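PDB 6SKY: Serine/threonine-protein kinase Tel1 from Chaetomium thermophilum, which probably phosphorylates serine and threonine residues of target proteins at S/T-Q sites, using ATP, to switch on checkpoint signalling after DNA damage. Local coordinates for residues H2518-D2523 against A2591-T2596. Residues are numbered along the deposited sequence; the frame is centred on the assembly and turned at random.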
loop_
_atom_site.group_PDB
_atom_site.type_symbol
_atom_site.label_atom_id
_atom_site.label_comp_id
_atom_site.label_asym_id
_atom_site.label_seq_id
_atom_site.Cartn_x
_atom_site.Cartn_y
_atom_site.Cartn_z
ATOM N N HIS A 2518 52.340 -14.176 -20.677
ATOM C CA HIS A 2518 51.808 -14.181 -22.032
ATOM C C HIS A 2518 52.537 -15.184 -22.912
ATOM O O HIS A 2518 51.912 -15.880 -23.721
ATOM C CB HIS A 2518 51.899 -12.778 -22.615
ATOM C CG HIS A 2518 51.499 -12.693 -24.049
ATOM N ND1 HIS A 2518 52.281 -12.081 -25.001
ATOM C CD2 HIS A 2518 50.398 -13.138 -24.696
ATOM C CE1 HIS A 2518 51.680 -12.154 -26.174
ATOM N NE2 HIS A 2518 50.536 -12.792 -26.016
ATOM N N ALA A 2519 53.863 -15.270 -22.779
ATOM C CA ALA A 2519 54.604 -16.260 -23.551
ATOM C C ALA A 2519 54.155 -17.668 -23.204
ATOM O O ALA A 2519 54.011 -18.515 -24.090
ATOM C CB ALA A 2519 56.101 -16.105 -23.311
ATOM N N LEU A 2520 53.922 -17.938 -21.922
ATOM C CA LEU A 2520 53.432 -19.251 -21.525
ATOM C C LEU A 2520 52.028 -19.501 -22.051
ATOM O O LEU A 2520 51.697 -20.625 -22.440
ATOM C CB LEU A 2520 53.463 -19.381 -20.009
ATOM C CG LEU A 2520 52.958 -20.693 -19.432
ATOM C CD1 LEU A 2520 53.993 -21.772 -19.621
ATOM C CD2 LEU A 2520 52.645 -20.509 -17.980
ATOM N N ALA A 2521 51.188 -18.468 -22.073
ATOM C CA ALA A 2521 49.832 -18.623 -22.583
ATOM C C ALA A 2521 49.838 -18.996 -24.056
ATOM O O ALA A 2521 49.115 -19.899 -24.485
ATOM C CB ALA A 2521 49.043 -17.335 -22.365
ATOM N N MET A 2522 50.660 -18.312 -24.847
ATOM C CA MET A 2522 50.636 -18.513 -26.289
ATOM C C MET A 2522 51.251 -19.837 -26.722
ATOM O O MET A 2522 51.017 -20.270 -27.853
ATOM C CB MET A 2522 51.359 -17.357 -26.980
ATOM C CG MET A 2522 50.625 -16.031 -26.934
ATOM S SD MET A 2522 49.095 -16.045 -27.879
ATOM C CE MET A 2522 47.898 -16.263 -26.574
ATOM N N ASP A 2523 52.016 -20.495 -25.858
ATOM C CA ASP A 2523 52.806 -21.657 -26.256
ATOM C C ASP A 2523 51.943 -22.911 -26.245
ATOM O O ASP A 2523 51.685 -23.493 -25.192
ATOM C CB ASP A 2523 54.003 -21.819 -25.332
ATOM C CG ASP A 2523 54.729 -23.117 -25.554
ATOM O OD1 ASP A 2523 55.046 -23.424 -26.720
ATOM O OD2 ASP A 2523 54.991 -23.830 -24.565
ATOM N N ALA A 2591 45.723 -25.416 -25.562
ATOM C CA ALA A 2591 45.643 -26.050 -24.255
ATOM C C ALA A 2591 45.635 -25.028 -23.129
ATOM O O ALA A 2591 46.655 -24.375 -22.882
ATOM C CB ALA A 2591 46.816 -27.011 -24.073
ATOM N N PRO A 2592 44.518 -24.854 -22.424
ATOM C CA PRO A 2592 44.535 -24.003 -21.229
ATOM C C PRO A 2592 45.227 -24.737 -20.093
ATOM O O PRO A 2592 44.828 -25.840 -19.724
ATOM C CB PRO A 2592 43.050 -23.770 -20.937
ATOM C CG PRO A 2592 42.375 -24.929 -21.520
ATOM C CD PRO A 2592 43.177 -25.389 -22.700
ATOM N N LYS A 2593 46.271 -24.134 -19.549
ATOM C CA LYS A 2593 47.060 -24.781 -18.516
ATOM C C LYS A 2593 46.719 -24.210 -17.151
ATOM O O LYS A 2593 46.512 -23.007 -17.001
ATOM C CB LYS A 2593 48.553 -24.633 -18.799
ATOM C CG LYS A 2593 48.943 -23.348 -19.460
ATOM C CD LYS A 2593 50.298 -23.478 -20.106
ATOM C CE LYS A 2593 50.248 -24.393 -21.299
ATOM N NZ LYS A 2593 49.543 -23.767 -22.437
ATOM N N ILE A 2594 46.662 -25.083 -16.159
ATOM C CA ILE A 2594 46.260 -24.715 -14.812
ATOM C C ILE A 2594 47.512 -24.720 -13.950
ATOM O O ILE A 2594 47.981 -25.773 -13.515
ATOM C CB ILE A 2594 45.185 -25.654 -14.253
ATOM C CG1 ILE A 2594 43.923 -25.594 -15.101
ATOM C CG2 ILE A 2594 44.827 -25.258 -12.851
ATOM C CD1 ILE A 2594 43.830 -26.651 -16.148
ATOM N N LEU A 2595 48.051 -23.543 -13.695
ATOM C CA LEU A 2595 49.203 -23.392 -12.825
ATOM C C LEU A 2595 48.758 -23.269 -11.382
ATOM O O LEU A 2595 47.625 -22.900 -11.090
ATOM C CB LEU A 2595 50.008 -22.158 -13.205
ATOM C CG LEU A 2595 51.103 -22.261 -14.253
ATOM C CD1 LEU A 2595 50.583 -22.829 -15.545
ATOM C CD2 LEU A 2595 51.654 -20.886 -14.474
ATOM N N THR A 2596 49.671 -23.575 -10.473
ATOM C CA THR A 2596 49.457 -23.360 -9.051
ATOM C C THR A 2596 50.619 -22.551 -8.512
ATOM O O THR A 2596 51.773 -22.818 -8.846
ATOM C CB THR A 2596 49.343 -24.678 -8.285
ATOM O OG1 THR A 2596 48.439 -25.552 -8.965
ATOM C CG2 THR A 2596 48.823 -24.433 -6.888
#
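Lys2593 meets the C-terminal end of helix 2507-2522 with its amine folded back over its own chain: Lys2593 NZ donates to Ala2591 O at 3.0 Å, in the plane of that carbonyl, with a C=O...N angle of 159°. Pro2592, between the two, touches the bound ATP analogue. Bends at chi3 and chi4 curl the lysine chain into this position. From there Lys2593 NZ looks onto carbonyl oxygens at and just beyond the helix end, Leu2520 O at 3.8 Å and Asp2523 O at 3.5 Å, loose polar approaches rather than assigned hydrogen bonds but probably electrostatically favourable. Asp2523 is a neighbour rather than a salt-bridge partner, since Asp2523 OD2 stays 5.8 Å from Lys2593 NZ and is hydrogen-bonded to Tyr2529 OH; the same tyrosine forms a cation-pi contact with Lys2593. The aliphatic part of the lysine packs obliquely across Leu2520, Lys2593 CD lying 3.9 Å from Leu2520 CG. Strand 2593-2599 sits between 2576-2585 and 2604-2611 in the antiparallel sheet of the kinase N-lobe, and the helix packs against one sheet face, roughly antiparallel to the strand, with short-segment axes 10.7 Å apart. Cutting Lys2593 back to an alanine is likely to leave Ala2591 O and the oxygens of Leu2520 and Asp2523 without the amine and uncover one flank of Leu2520. Two residues on, Leu2595 reaches that leucine tip to tip, Leu2595 CD2 to Leu2520 CD2 at 3.7 Å. Leu2520 extends with CG anti to the backbone N (chi1 179°), which carries its methyls toward the sheet, where Met2583 and Phe2579 also border Leu2595.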